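Local coordinates for protein alginate lyase, family PL7 (Zobellia galactanivorans, PDB 4BE3) that is an exolytic alginate lyase of polysaccharide lyase family 7 that probably breaks the chains of this brown-algal polymer by beta-elimination, at residues 2-8 with 44-48; 79-85 with 302-308; 151-155 with 227-231; 148-152 with 239-243. All coordinates share one frame; numbering follows the deposited sequence.

Contact 1 of 4, residues 2-8 with 44-48; sequences KYPSELI and TDWVV
P4 and V47 mark the closest approach of the two backbones, with their CA atoms 5.5 Å apart where the coiled N-terminal segment 2-8 passes over strand 44-48. No backbone hydrogen bond joins the segments, so side chains make the contact. V47 is the apolar centre. Its CG1 lies anti to the backbone N (chi1 176°) and touches P4 CB at 4.0 Å. Its other methyl, CG2, meets both L7 CD1 and I8 CD1. L7 also reaches D45, crossing it at about a right angle. Both L7 methyls rest against the D45 methylene, with L7 CD1 3.5 Å from D45 CB. Beside this apolar patch, K2 runs out extended beyond CG and places NZ 3.2 Å from D45 OD2. This is a salt bridge, and the amine comes from above the carboxylate plane, 46° out of it. The second oxygen, D45 OD1, is hydrogen-bonded to H40 ND1, which helps fix the carboxylate between two partners. With an alanine at D45, K2 would probably be left without its counter-charge and H40 without the carboxylate it bonds. Strand 44-52 is a member of a beta jelly-roll sheet. On one flank strand 36-41 adds to the contact, with F36 touching P4 and V47, and V38 touching L7. On the other flank V47 is hydrogen-bonded through its backbone to F300 of strand 295-306.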
loop_
_atom_site.group_PDB
_atom_site.type_symbol
_atom_site.label_atom_id
_atom_site.label_comp_id
_atom_site.label_asym_id
_atom_site.label_seq_id
_atom_site.Cartn_x
_atom_site.Cartn_y
_atom_site.Cartn_z
ATOM N N LYS A 2 13.302 -20.750 19.594
ATOM C CA LYS A 2 12.896 -19.565 18.893
ATOM C C LYS A 2 11.571 -19.675 18.155
ATOM O O LYS A 2 11.130 -20.724 17.789
ATOM C CB LYS A 2 13.940 -18.970 17.953
ATOM C CG LYS A 2 15.371 -19.098 18.505
ATOM C CD LYS A 2 16.157 -18.234 17.566
ATOM C CE LYS A 2 17.502 -18.019 18.212
ATOM N NZ LYS A 2 18.012 -16.985 17.306
ATOM N N TYR A 3 10.914 -18.519 18.030
ATOM C CA TYR A 3 9.717 -18.371 17.232
ATOM C C TYR A 3 10.227 -17.789 15.865
ATOM O O TYR A 3 11.182 -17.066 15.796
ATOM C CB TYR A 3 8.765 -17.356 17.906
ATOM C CG TYR A 3 8.094 -17.967 19.122
ATOM C CD1 TYR A 3 7.026 -18.846 18.907
ATOM C CD2 TYR A 3 8.596 -17.736 20.439
ATOM C CE1 TYR A 3 6.423 -19.460 19.996
ATOM C CE2 TYR A 3 7.996 -18.333 21.542
ATOM C CZ TYR A 3 6.896 -19.182 21.310
ATOM O OH TYR A 3 6.217 -19.880 22.313
ATOM N N PRO A 4 9.511 -18.117 14.813
ATOM C CA PRO A 4 9.778 -17.531 13.493
ATOM C C PRO A 4 9.854 -16.015 13.571
ATOM O O PRO A 4 10.695 -15.398 12.798
ATOM C CB PRO A 4 8.528 -17.955 12.723
ATOM C CG PRO A 4 8.264 -19.357 13.291
ATOM C CD PRO A 4 8.395 -19.114 14.792
ATOM N N SER A 5 9.089 -15.336 14.517
ATOM C CA SER A 5 9.114 -13.874 14.517
ATOM C C SER A 5 10.505 -13.396 14.913
ATOM O O SER A 5 10.808 -12.247 14.629
ATOM C CB SER A 5 8.095 -13.272 15.490
ATOM O OG SER A 5 8.180 -13.960 16.774
ATOM N N GLU A 6 11.293 -14.257 15.553
ATOM C CA GLU A 6 12.648 -13.800 15.906
ATOM C C GLU A 6 13.544 -13.709 14.686
ATOM O O GLU A 6 14.605 -13.132 14.760
ATOM C CB GLU A 6 13.295 -14.754 16.884
ATOM C CG GLU A 6 12.527 -14.761 18.248
ATOM C CD GLU A 6 13.077 -15.747 19.269
ATOM O OE1 GLU A 6 14.310 -15.719 19.551
ATOM O OE2 GLU A 6 12.247 -16.600 19.769
ATOM N N LEU A 7 13.112 -14.399 13.586
ATOM C CA LEU A 7 13.928 -14.387 12.279
ATOM C C LEU A 7 13.357 -13.480 11.210
ATOM O O LEU A 7 14.015 -13.177 10.294
ATOM C CB LEU A 7 13.976 -15.831 11.747
ATOM C CG LEU A 7 14.531 -16.912 12.623
ATOM C CD1 LEU A 7 14.536 -18.372 12.045
ATOM C CD2 LEU A 7 15.889 -16.459 13.115
ATOM N N ILE A 8 12.130 -13.017 11.371
ATOM C CA ILE A 8 11.452 -12.211 10.393
ATOM C C ILE A 8 10.874 -10.986 11.128
ATOM O O ILE A 8 9.769 -10.997 11.687
ATOM C CB ILE A 8 10.279 -13.013 9.746
ATOM C CG1 ILE A 8 10.847 -14.276 9.038
ATOM C CG2 ILE A 8 9.494 -12.133 8.693
ATOM C CD1 ILE A 8 9.665 -15.086 8.474
ATOM N N THR A 44 22.970 -21.173 10.917
ATOM C CA THR A 44 21.769 -20.408 10.486
ATOM C C THR A 44 20.467 -20.965 11.094
ATOM O O THR A 44 20.278 -22.152 11.211
ATOM C CB THR A 44 21.632 -20.508 8.941
ATOM O OG1 THR A 44 22.888 -20.185 8.383
ATOM C CG2 THR A 44 20.534 -19.560 8.305
ATOM N N ASP A 45 19.556 -20.054 11.446
ATOM C CA ASP A 45 18.212 -20.442 11.860
ATOM C C ASP A 45 17.268 -20.278 10.610
ATOM O O ASP A 45 17.449 -19.307 9.851
ATOM C CB ASP A 45 17.776 -19.504 12.936
ATOM C CG ASP A 45 18.597 -19.766 14.263
ATOM O OD1 ASP A 45 18.726 -20.942 14.631
ATOM O OD2 ASP A 45 19.049 -18.797 14.848
ATOM N N TRP A 46 16.248 -21.134 10.500
ATOM C CA TRP A 46 15.364 -21.086 9.313
ATOM C C TRP A 46 13.948 -21.161 9.816
ATOM O O TRP A 46 13.678 -21.848 10.793
ATOM C CB TRP A 46 15.639 -22.403 8.418
ATOM C CG TRP A 46 17.006 -22.467 7.852
ATOM C CD1 TRP A 46 18.170 -22.978 8.451
ATOM C CD2 TRP A 46 17.422 -22.039 6.508
ATOM N NE1 TRP A 46 19.272 -22.780 7.615
ATOM C CE2 TRP A 46 18.886 -22.263 6.431
ATOM C CE3 TRP A 46 16.744 -21.537 5.396
ATOM C CZ2 TRP A 46 19.633 -21.939 5.287
ATOM C CZ3 TRP A 46 17.494 -21.219 4.233
ATOM C CH2 TRP A 46 18.897 -21.446 4.182
ATOM N N VAL A 47 13.028 -20.507 9.113
ATOM C CA VAL A 47 11.675 -20.619 9.401
ATOM C C VAL A 47 11.155 -21.779 8.505
ATOM O O VAL A 47 11.361 -21.679 7.246
ATOM C CB VAL A 47 10.947 -19.344 8.968
ATOM C CG1 VAL A 47 9.473 -19.537 9.193
ATOM C CG2 VAL A 47 11.531 -18.109 9.769
ATOM N N VAL A 48 10.549 -22.783 9.130
ATOM C CA VAL A 48 10.124 -23.949 8.381
ATOM C C VAL A 48 8.677 -23.808 8.117
ATOM O O VAL A 48 7.917 -23.561 9.060
ATOM C CB VAL A 48 10.380 -25.233 9.183
ATOM C CG1 VAL A 48 9.846 -26.521 8.480
ATOM C CG2 VAL A 48 11.863 -25.462 9.462
#

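Contact 2 of 4, residues 79-85 with 302-308; sequences GGKLNAT and EATLGSG
L82 faces L305 and A84 faces A303 where strands 80-85 and 302-306 run antiparallel in one sheet of the beta jelly roll. The segment axes come within 4.6 Å, at 175° to each other. K81 with G306, N83 with T304, and T85 with E302 are the hydrogen-bonded pairs. The middle pair is the most regular: N83 N gives to T304 O at 2.9 Å, and T304 N returns a bond to N83 O. At the far end the bond from E302 N to T85 O is weak. The face with L82, L305, A84 and A303 is the buried one. L82 has CG anti to its N (chi1 169°), whereas L305 has CG beside its N. Their methyls meet there, with L82 CD1 3.8 Å from L305 CD2. W14, F256 and L258 of the opposing sheet pack on this face and close the core of the sandwich. The other face bears K81, N83, T85, E302 and T304 and is looser and wetter. T85 CB and E302 CB stand 4.1 Å apart, and a water bonded to T85 OG1 is held weakly by E302 OE1. T85 OG1 also bonds S188 of the next strand. T304 OG1 donates to the anti lone pair of E302 OE2, which steadies that carboxylate. K81 bends at chi3 and bonds S309 OG through NZ. K81 NZ also donates to a water at 3.1 Å, and this water in turn donates to S307 O at 2.7 Å.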
loop_
_atom_site.group_PDB
_atom_site.type_symbol
_atom_site.label_atom_id
_atom_site.label_comp_id
_atom_site.label_asym_id
_atom_site.label_seq_id
_atom_site.Cartn_x
_atom_site.Cartn_y
_atom_site.Cartn_z
ATOM N N GLY A 79 1.934 -1.037 -6.283
ATOM C CA GLY A 79 3.233 -1.851 -6.222
ATOM C C GLY A 79 3.565 -2.444 -4.927
ATOM O O GLY A 79 2.814 -2.315 -3.912
ATOM N N GLY A 80 4.674 -3.235 -4.949
ATOM C CA GLY A 80 5.075 -3.893 -3.736
ATOM C C GLY A 80 6.266 -4.798 -4.122
ATOM O O GLY A 80 6.407 -5.134 -5.315
ATOM N N LYS A 81 7.039 -5.159 -3.150
ATOM C CA LYS A 81 8.237 -6.039 -3.415
ATOM C C LYS A 81 8.330 -7.028 -2.356
ATOM O O LYS A 81 8.169 -6.757 -1.109
ATOM C CB LYS A 81 9.485 -5.131 -3.420
ATOM C CG LYS A 81 10.745 -5.941 -3.756
ATOM C CD LYS A 81 12.034 -5.098 -3.566
ATOM C CE LYS A 81 12.054 -3.970 -4.575
ATOM N NZ LYS A 81 13.323 -3.161 -4.375
ATOM N N LEU A 82 8.624 -8.301 -2.758
ATOM C CA LEU A 82 8.818 -9.335 -1.820
ATOM C C LEU A 82 10.199 -9.963 -2.139
ATOM O O LEU A 82 10.473 -10.284 -3.310
ATOM C CB LEU A 82 7.750 -10.446 -1.995
ATOM C CG LEU A 82 8.016 -11.733 -1.227
ATOM C CD1 LEU A 82 7.909 -11.482 0.354
ATOM C CD2 LEU A 82 6.850 -12.731 -1.610
ATOM N N ASN A 83 11.072 -10.108 -1.142
ATOM C CA ASN A 83 12.339 -10.819 -1.298
ATOM C C ASN A 83 12.374 -12.013 -0.414
ATOM O O ASN A 83 12.088 -11.912 0.806
ATOM C CB ASN A 83 13.506 -9.868 -0.801
ATOM C CG ASN A 83 13.906 -8.860 -1.878
ATOM O OD1 ASN A 83 14.714 -9.203 -2.779
ATOM N ND2 ASN A 83 13.262 -7.797 -1.948
ATOM N N ALA A 84 12.779 -13.196 -0.953
ATOM C CA ALA A 84 12.912 -14.323 -0.152
ATOM C C ALA A 84 14.202 -15.109 -0.439
ATOM O O ALA A 84 14.692 -15.105 -1.533
ATOM C CB ALA A 84 11.736 -15.299 -0.372
ATOM N N THR A 85 14.783 -15.733 0.567
ATOM C CA THR A 85 15.891 -16.689 0.337
ATOM C C THR A 85 15.476 -17.930 1.035
ATOM O O THR A 85 15.101 -17.910 2.238
ATOM C CB THR A 85 17.212 -16.138 0.952
ATOM O OG1 THR A 85 17.567 -14.950 0.180
ATOM C CG2 THR A 85 18.279 -17.129 0.786
ATOM N N GLU A 302 15.190 -15.692 4.831
ATOM C CA GLU A 302 14.912 -14.242 4.739
ATOM C C GLU A 302 13.576 -14.137 4.032
ATOM O O GLU A 302 13.263 -14.959 3.073
ATOM C CB GLU A 302 15.963 -13.593 3.881
ATOM C CG GLU A 302 15.332 -12.247 3.367
ATOM C CD GLU A 302 16.295 -11.134 2.887
ATOM O OE1 GLU A 302 17.308 -11.451 2.273
ATOM O OE2 GLU A 302 15.998 -9.885 3.083
ATOM N N ALA A 303 12.685 -13.239 4.514
ATOM C CA ALA A 303 11.372 -12.956 3.843
ATOM C C ALA A 303 11.184 -11.459 4.173
ATOM O O ALA A 303 10.940 -11.097 5.361
ATOM C CB ALA A 303 10.280 -13.787 4.457
ATOM N N THR A 304 11.263 -10.596 3.180
ATOM C CA THR A 304 11.146 -9.136 3.411
ATOM C C THR A 304 10.123 -8.571 2.494
ATOM O O THR A 304 10.275 -8.753 1.266
ATOM C CB THR A 304 12.537 -8.510 3.092
ATOM O OG1 THR A 304 13.405 -9.168 4.042
ATOM C CG2 THR A 304 12.627 -6.976 3.399
ATOM N N LEU A 305 9.254 -7.700 3.023
ATOM C CA LEU A 305 8.316 -6.915 2.208
ATOM C C LEU A 305 8.829 -5.527 2.051
ATOM O O LEU A 305 9.359 -4.968 3.049
ATOM C CB LEU A 305 6.934 -6.909 2.903
ATOM C CG LEU A 305 6.330 -8.308 3.053
ATOM C CD1 LEU A 305 5.205 -8.366 4.074
ATOM C CD2 LEU A 305 5.677 -8.624 1.577
ATOM N N GLY A 306 8.667 -4.915 0.902
ATOM C CA GLY A 306 8.998 -3.427 0.769
ATOM C C GLY A 306 8.207 -2.853 -0.403
ATOM O O GLY A 306 7.227 -3.447 -0.912
ATOM N N SER A 307 8.574 -1.619 -0.742
ATOM C CA SER A 307 7.824 -0.975 -1.742
ATOM C C SER A 307 8.465 -1.425 -3.107
ATOM O O SER A 307 9.630 -1.710 -3.225
ATOM C CB SER A 307 7.726 0.547 -1.307
ATOM O OG SER A 307 8.938 0.864 -1.635
ATOM N N GLY A 308 7.614 -1.412 -4.135
ATOM C CA GLY A 308 8.057 -1.575 -5.511
ATOM C C GLY A 308 9.113 -0.497 -5.871
ATOM O O GLY A 308 9.060 0.677 -5.340
HETATM O O HOH W 1 12.022 -1.673 -2.028
HETATM O O HOH W 2 16.144 -12.623 0.026
#

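Contact 3 of 4, residues 151-155 with 227-231; sequences RWDYS and IPQQI
The W152 indole turns a face to I231, whose side chain crosses it at about a right angle, while Q230 beside them grips Y154 and S155. I231 CG1 stands over the six-membered ring, 3.8 Å from the W152 ring centroid, in a CH-pi contact 21° off the ring normal. I231 CG2 reaches the five-membered part of the indole near W152 CG. The W152 CG sits between the backbone N and the carbonyl carbon (chi1 36°), which turns the indole toward the helix start. Q230 passes Y154 at about a right angle, with Q230 CB 4.0 Å from Y154 CE1. Its chain is extended and carries the amide to the backbone of S155, with the Y154 ring and the Q230 amide planes 31° apart. Further out on the indole, W152 CH2 touches P228 CD at 3.8 Å, and W152 CZ2 meets I227 CG1. F221 meets the indole edge-to-face, and W152 NE1 is hydrogen-bonded to G242 O. A leucine in place of W152 would probably leave I231 without its aromatic surface and G242 O without its indole donor. The contact fastens the short helix 229-234 to strand 153-157 at a border of the jelly roll. P228 is the N-cap residue of this helix, and P228 O accepts I231 N at 2.9 Å. I231 CD1 is wedged in tightly, only 3.1 Å from D153 O. The same methyl also lies at the edge of the Y154 ring, near its plane. P228 CG covers a face of that ring, 4.0 Å from the Y154 centroid, as a second CH-pi contact.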
loop_
_atom_site.group_PDB
_atom_site.type_symbol
_atom_site.label_atom_id
_atom_site.label_comp_id
_atom_site.label_asym_id
_atom_site.label_seq_id
_atom_site.Cartn_x
_atom_site.Cartn_y
_atom_site.Cartn_z
ATOM N N ARG A 151 -10.104 -20.388 -17.190
ATOM C CA ARG A 151 -8.741 -19.822 -16.907
ATOM C C ARG A 151 -7.622 -20.795 -17.179
ATOM O O ARG A 151 -7.833 -22.003 -17.286
ATOM C CB ARG A 151 -8.669 -19.431 -15.433
ATOM C CG ARG A 151 -8.773 -20.679 -14.501
ATOM C CD ARG A 151 -8.894 -20.240 -13.006
ATOM N NE ARG A 151 -9.057 -21.427 -12.132
ATOM C CZ ARG A 151 -10.133 -22.218 -12.142
ATOM N NH1 ARG A 151 -11.140 -22.030 -12.994
ATOM N NH2 ARG A 151 -10.205 -23.284 -11.376
ATOM N N TRP A 152 -6.357 -20.289 -17.196
ATOM C CA TRP A 152 -5.204 -21.207 -17.267
ATOM C C TRP A 152 -4.013 -20.393 -16.765
ATOM O O TRP A 152 -4.098 -19.154 -16.707
ATOM C CB TRP A 152 -4.983 -21.610 -18.775
ATOM C CG TRP A 152 -5.237 -20.556 -19.855
ATOM C CD1 TRP A 152 -6.367 -20.384 -20.599
ATOM C CD2 TRP A 152 -4.308 -19.495 -20.300
ATOM N NE1 TRP A 152 -6.173 -19.329 -21.479
ATOM C CE2 TRP A 152 -4.942 -18.794 -21.319
ATOM C CE3 TRP A 152 -2.969 -19.143 -19.914
ATOM C CZ2 TRP A 152 -4.330 -17.754 -22.024
ATOM C CZ3 TRP A 152 -2.330 -18.100 -20.618
ATOM C CH2 TRP A 152 -3.014 -17.406 -21.636
ATOM N N ASP A 153 -2.947 -21.134 -16.531
ATOM C CA ASP A 153 -1.642 -20.612 -16.100
ATOM C C ASP A 153 -0.700 -20.782 -17.286
ATOM O O ASP A 153 -0.741 -21.814 -17.986
ATOM C CB ASP A 153 -1.064 -21.474 -15.004
ATOM C CG ASP A 153 -1.601 -21.189 -13.611
ATOM O OD1 ASP A 153 -2.768 -20.742 -13.425
ATOM O OD2 ASP A 153 -0.848 -21.479 -12.654
ATOM N N TYR A 154 0.192 -19.839 -17.485
ATOM C CA TYR A 154 1.249 -19.947 -18.465
ATOM C C TYR A 154 2.543 -20.035 -17.696
ATOM O O TYR A 154 2.826 -19.208 -16.830
ATOM C CB TYR A 154 1.233 -18.697 -19.252
ATOM C CG TYR A 154 2.359 -18.708 -20.269
ATOM C CD1 TYR A 154 2.543 -19.805 -21.154
ATOM C CD2 TYR A 154 3.362 -17.716 -20.227
ATOM C CE1 TYR A 154 3.669 -19.841 -22.055
ATOM C CE2 TYR A 154 4.398 -17.684 -21.165
ATOM C CZ TYR A 154 4.550 -18.732 -22.066
ATOM O OH TYR A 154 5.609 -18.670 -22.887
ATOM N N SER A 155 3.311 -21.130 -17.885
ATOM C CA SER A 155 4.420 -21.446 -17.030
ATOM C C SER A 155 5.767 -21.129 -17.682
ATOM O O SER A 155 6.007 -21.487 -18.871
ATOM C CB SER A 155 4.369 -23.020 -16.715
ATOM O OG SER A 155 5.362 -23.284 -15.764
ATOM N N ILE A 227 -3.368 -17.303 -27.298
ATOM C CA ILE A 227 -3.083 -18.312 -26.270
ATOM C C ILE A 227 -1.804 -19.052 -26.612
ATOM O O ILE A 227 -1.684 -19.602 -27.723
ATOM C CB ILE A 227 -4.283 -19.264 -26.165
ATOM C CG1 ILE A 227 -5.566 -18.491 -25.873
ATOM C CG2 ILE A 227 -3.983 -20.492 -25.242
ATOM C CD1 ILE A 227 -6.793 -19.370 -25.705
ATOM N N PRO A 228 -0.825 -19.108 -25.731
ATOM C CA PRO A 228 0.393 -19.842 -26.132
ATOM C C PRO A 228 0.178 -21.354 -26.487
ATOM O O PRO A 228 -0.675 -22.045 -25.947
ATOM C CB PRO A 228 1.277 -19.762 -24.868
ATOM C CG PRO A 228 0.812 -18.537 -24.136
ATOM C CD PRO A 228 -0.694 -18.472 -24.409
ATOM N N GLN A 229 1.018 -21.875 -27.374
ATOM C CA GLN A 229 0.950 -23.337 -27.589
ATOM C C GLN A 229 1.093 -24.164 -26.358
ATOM O O GLN A 229 0.507 -25.288 -26.267
ATOM C CB GLN A 229 2.053 -23.733 -28.625
ATOM C CG GLN A 229 1.783 -25.154 -29.285
ATOM C CD GLN A 229 0.523 -25.202 -30.238
ATOM O OE1 GLN A 229 0.065 -24.170 -30.704
ATOM N NE2 GLN A 229 -0.079 -26.431 -30.483
ATOM N N GLN A 230 1.839 -23.679 -25.310
ATOM C CA GLN A 230 1.977 -24.436 -24.125
ATOM C C GLN A 230 0.606 -24.705 -23.513
ATOM O O GLN A 230 0.438 -25.805 -22.957
ATOM C CB GLN A 230 2.816 -23.635 -23.056
ATOM C CG GLN A 230 2.930 -24.466 -21.735
ATOM C CD GLN A 230 3.607 -23.581 -20.646
ATOM O OE1 GLN A 230 4.919 -23.324 -20.671
ATOM N NE2 GLN A 230 2.772 -22.986 -19.858
ATOM N N ILE A 231 -0.281 -23.718 -23.608
ATOM C CA ILE A 231 -1.639 -23.850 -22.949
ATOM C C ILE A 231 -2.438 -24.899 -23.792
ATOM O O ILE A 231 -3.002 -25.810 -23.272
ATOM C CB ILE A 231 -2.431 -22.573 -23.021
ATOM C CG1 ILE A 231 -1.706 -21.386 -22.304
ATOM C CG2 ILE A 231 -3.857 -22.810 -22.483
ATOM C CD1 ILE A 231 -1.015 -21.789 -21.109
#

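Contact 4 of 4, residues 148-152 with 239-243; sequences NSKRW and GRDGI
R240 NH1 donates to R151 O at 2.8 Å, in a nearly straight bond of 161° that ties together two loops at the border of the jelly roll. One loop leads into strand 153-157; the other follows helix 229-234. The acceptor lies in the R240 guanidinium plane, but the donor sits above the carbonyl plane of R151. G242 takes part twice. Its N donates to K150 O at 2.9 Å, and G242 O accepts W152 NE1 at 2.8 Å. That oxygen lies at the indole edge, 17° out of the ring plane. N148 O accepts from R151 N and, as the R151 side chain turns back, from R151 NH1, on opposite faces of its carbonyl plane. This fixes the R151 guanidinium, and R240 NH1 lies over its centre. The side chains run side by side with their guanidinium groups face over face, planes 23° apart, despite like charge. E141 offers R151 a long, weak ion pair, which may ease this. Toward solvent K150 and D241 form a long salt bridge side by side, K150 NZ 3.6 Å from D241 OD1. The aliphatic part of R240 is bent at chi2 and packs closely on backbone: R240 CD is 3.1 Å from S149 O. The loops also fit tightly at G242, where a side chain would clash with K150 O. K150 CB rests 3.7 Å from G242 CA.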
loop_
_atom_site.group_PDB
_atom_site.type_symbol
_atom_site.label_atom_id
_atom_site.label_comp_id
_atom_site.label_asym_id
_atom_site.label_seq_id
_atom_site.Cartn_x
_atom_site.Cartn_y
_atom_site.Cartn_z
ATOM N N ASN A 148 -14.518 -17.606 -15.244
ATOM C CA ASN A 148 -13.184 -18.085 -14.783
ATOM C C ASN A 148 -13.007 -19.599 -14.910
ATOM O O ASN A 148 -11.894 -20.094 -14.690
ATOM C CB ASN A 148 -13.013 -17.682 -13.315
ATOM C CG ASN A 148 -11.491 -17.584 -12.903
ATOM O OD1 ASN A 148 -11.127 -17.854 -11.766
ATOM N ND2 ASN A 148 -10.669 -17.117 -13.835
ATOM N N SER A 149 -14.057 -20.373 -15.271
ATOM C CA SER A 149 -13.766 -21.775 -15.348
ATOM C C SER A 149 -12.856 -22.029 -16.593
ATOM O O SER A 149 -12.401 -23.150 -16.722
ATOM C CB SER A 149 -15.050 -22.640 -15.503
ATOM O OG SER A 149 -15.659 -22.198 -16.706
ATOM N N LYS A 150 -12.703 -21.054 -17.509
ATOM C CA LYS A 150 -11.859 -21.296 -18.674
ATOM C C LYS A 150 -10.411 -20.757 -18.432
ATOM O O LYS A 150 -9.635 -20.602 -19.403
ATOM C CB LYS A 150 -12.403 -20.553 -19.878
ATOM C CG LYS A 150 -13.743 -21.114 -20.440
ATOM C CD LYS A 150 -14.510 -19.880 -20.984
ATOM C CE LYS A 150 -15.815 -20.181 -21.782
ATOM N NZ LYS A 150 -15.462 -20.614 -23.168
ATOM N N ARG A 151 -10.104 -20.388 -17.190
ATOM C CA ARG A 151 -8.741 -19.822 -16.907
ATOM C C ARG A 151 -7.622 -20.795 -17.179
ATOM O O ARG A 151 -7.833 -22.003 -17.286
ATOM C CB ARG A 151 -8.669 -19.431 -15.433
ATOM C CG ARG A 151 -8.773 -20.679 -14.501
ATOM C CD ARG A 151 -8.894 -20.240 -13.006
ATOM N NE ARG A 151 -9.057 -21.427 -12.132
ATOM C CZ ARG A 151 -10.133 -22.218 -12.142
ATOM N NH1 ARG A 151 -11.140 -22.030 -12.994
ATOM N NH2 ARG A 151 -10.205 -23.284 -11.376
ATOM N N TRP A 152 -6.357 -20.289 -17.196
ATOM C CA TRP A 152 -5.204 -21.207 -17.267
ATOM C C TRP A 152 -4.013 -20.393 -16.765
ATOM O O TRP A 152 -4.098 -19.154 -16.707
ATOM C CB TRP A 152 -4.983 -21.610 -18.775
ATOM C CG TRP A 152 -5.237 -20.556 -19.855
ATOM C CD1 TRP A 152 -6.367 -20.384 -20.599
ATOM C CD2 TRP A 152 -4.308 -19.495 -20.300
ATOM N NE1 TRP A 152 -6.173 -19.329 -21.479
ATOM C CE2 TRP A 152 -4.942 -18.794 -21.319
ATOM C CE3 TRP A 152 -2.969 -19.143 -19.914
ATOM C CZ2 TRP A 152 -4.330 -17.754 -22.024
ATOM C CZ3 TRP A 152 -2.330 -18.100 -20.618
ATOM C CH2 TRP A 152 -3.014 -17.406 -21.636
ATOM N N GLY A 239 -9.699 -28.833 -21.487
ATOM C CA GLY A 239 -10.573 -27.915 -22.233
ATOM C C GLY A 239 -10.454 -26.539 -21.539
ATOM O O GLY A 239 -11.215 -26.267 -20.601
ATOM N N ARG A 240 -9.421 -25.733 -21.818
ATOM C CA ARG A 240 -9.310 -24.328 -21.223
ATOM C C ARG A 240 -8.757 -23.445 -22.293
ATOM O O ARG A 240 -7.614 -23.551 -22.712
ATOM C CB ARG A 240 -8.385 -24.182 -20.045
ATOM C CG ARG A 240 -8.756 -24.965 -18.866
ATOM C CD ARG A 240 -9.953 -24.460 -18.048
ATOM N NE ARG A 240 -10.020 -25.369 -16.865
ATOM C CZ ARG A 240 -9.276 -25.199 -15.745
ATOM N NH1 ARG A 240 -8.379 -24.164 -15.625
ATOM N NH2 ARG A 240 -9.403 -26.066 -14.748
ATOM N N ASP A 241 -9.607 -22.558 -22.713
ATOM C CA ASP A 241 -9.346 -21.731 -23.838
ATOM C C ASP A 241 -9.845 -20.297 -23.496
ATOM O O ASP A 241 -10.287 -19.579 -24.386
ATOM C CB ASP A 241 -10.141 -22.282 -25.001
ATOM C CG ASP A 241 -11.631 -22.097 -24.844
ATOM O OD1 ASP A 241 -12.213 -22.179 -23.717
ATOM O OD2 ASP A 241 -12.221 -21.864 -25.902
ATOM N N GLY A 242 -9.754 -19.887 -22.189
ATOM C CA GLY A 242 -10.162 -18.501 -21.905
ATOM C C GLY A 242 -9.260 -17.458 -22.510
ATOM O O GLY A 242 -8.083 -17.736 -22.833
ATOM N N ILE A 243 -9.782 -16.262 -22.593
ATOM C CA ILE A 243 -9.028 -15.090 -22.950
ATOM C C ILE A 243 -8.998 -14.171 -21.710
ATOM O O ILE A 243 -9.859 -14.271 -20.787
ATOM C CB ILE A 243 -9.564 -14.416 -24.228
ATOM C CG1 ILE A 243 -11.044 -14.002 -24.045
ATOM C CG2 ILE A 243 -9.287 -15.375 -25.436
ATOM C CD1 ILE A 243 -11.472 -12.899 -24.955
#

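How the contacts relate
The chain begins with contact 1, which closes a short loop by folding residues 2-8 onto strand 44-48. Contact 1 is complete before contact 2 opens. Contact 2 closes a far larger loop, pairing 79-85 with 302-308 near the C terminus. Contacts 1 and 2 reach the same sheet, in which strands 44-52 and 295-306 are neighbours, and they touch where I8 meets A303. Contacts 3 and 4 are nested inside the loop of contact 2, with centres about 27 and 30 Å from its centre. They share R151 and W152, and I227 and I231 pack on the backbone of 240-242. Together they tie strand 153-157 and its preceding loop to helix 229-234 and the loop after it.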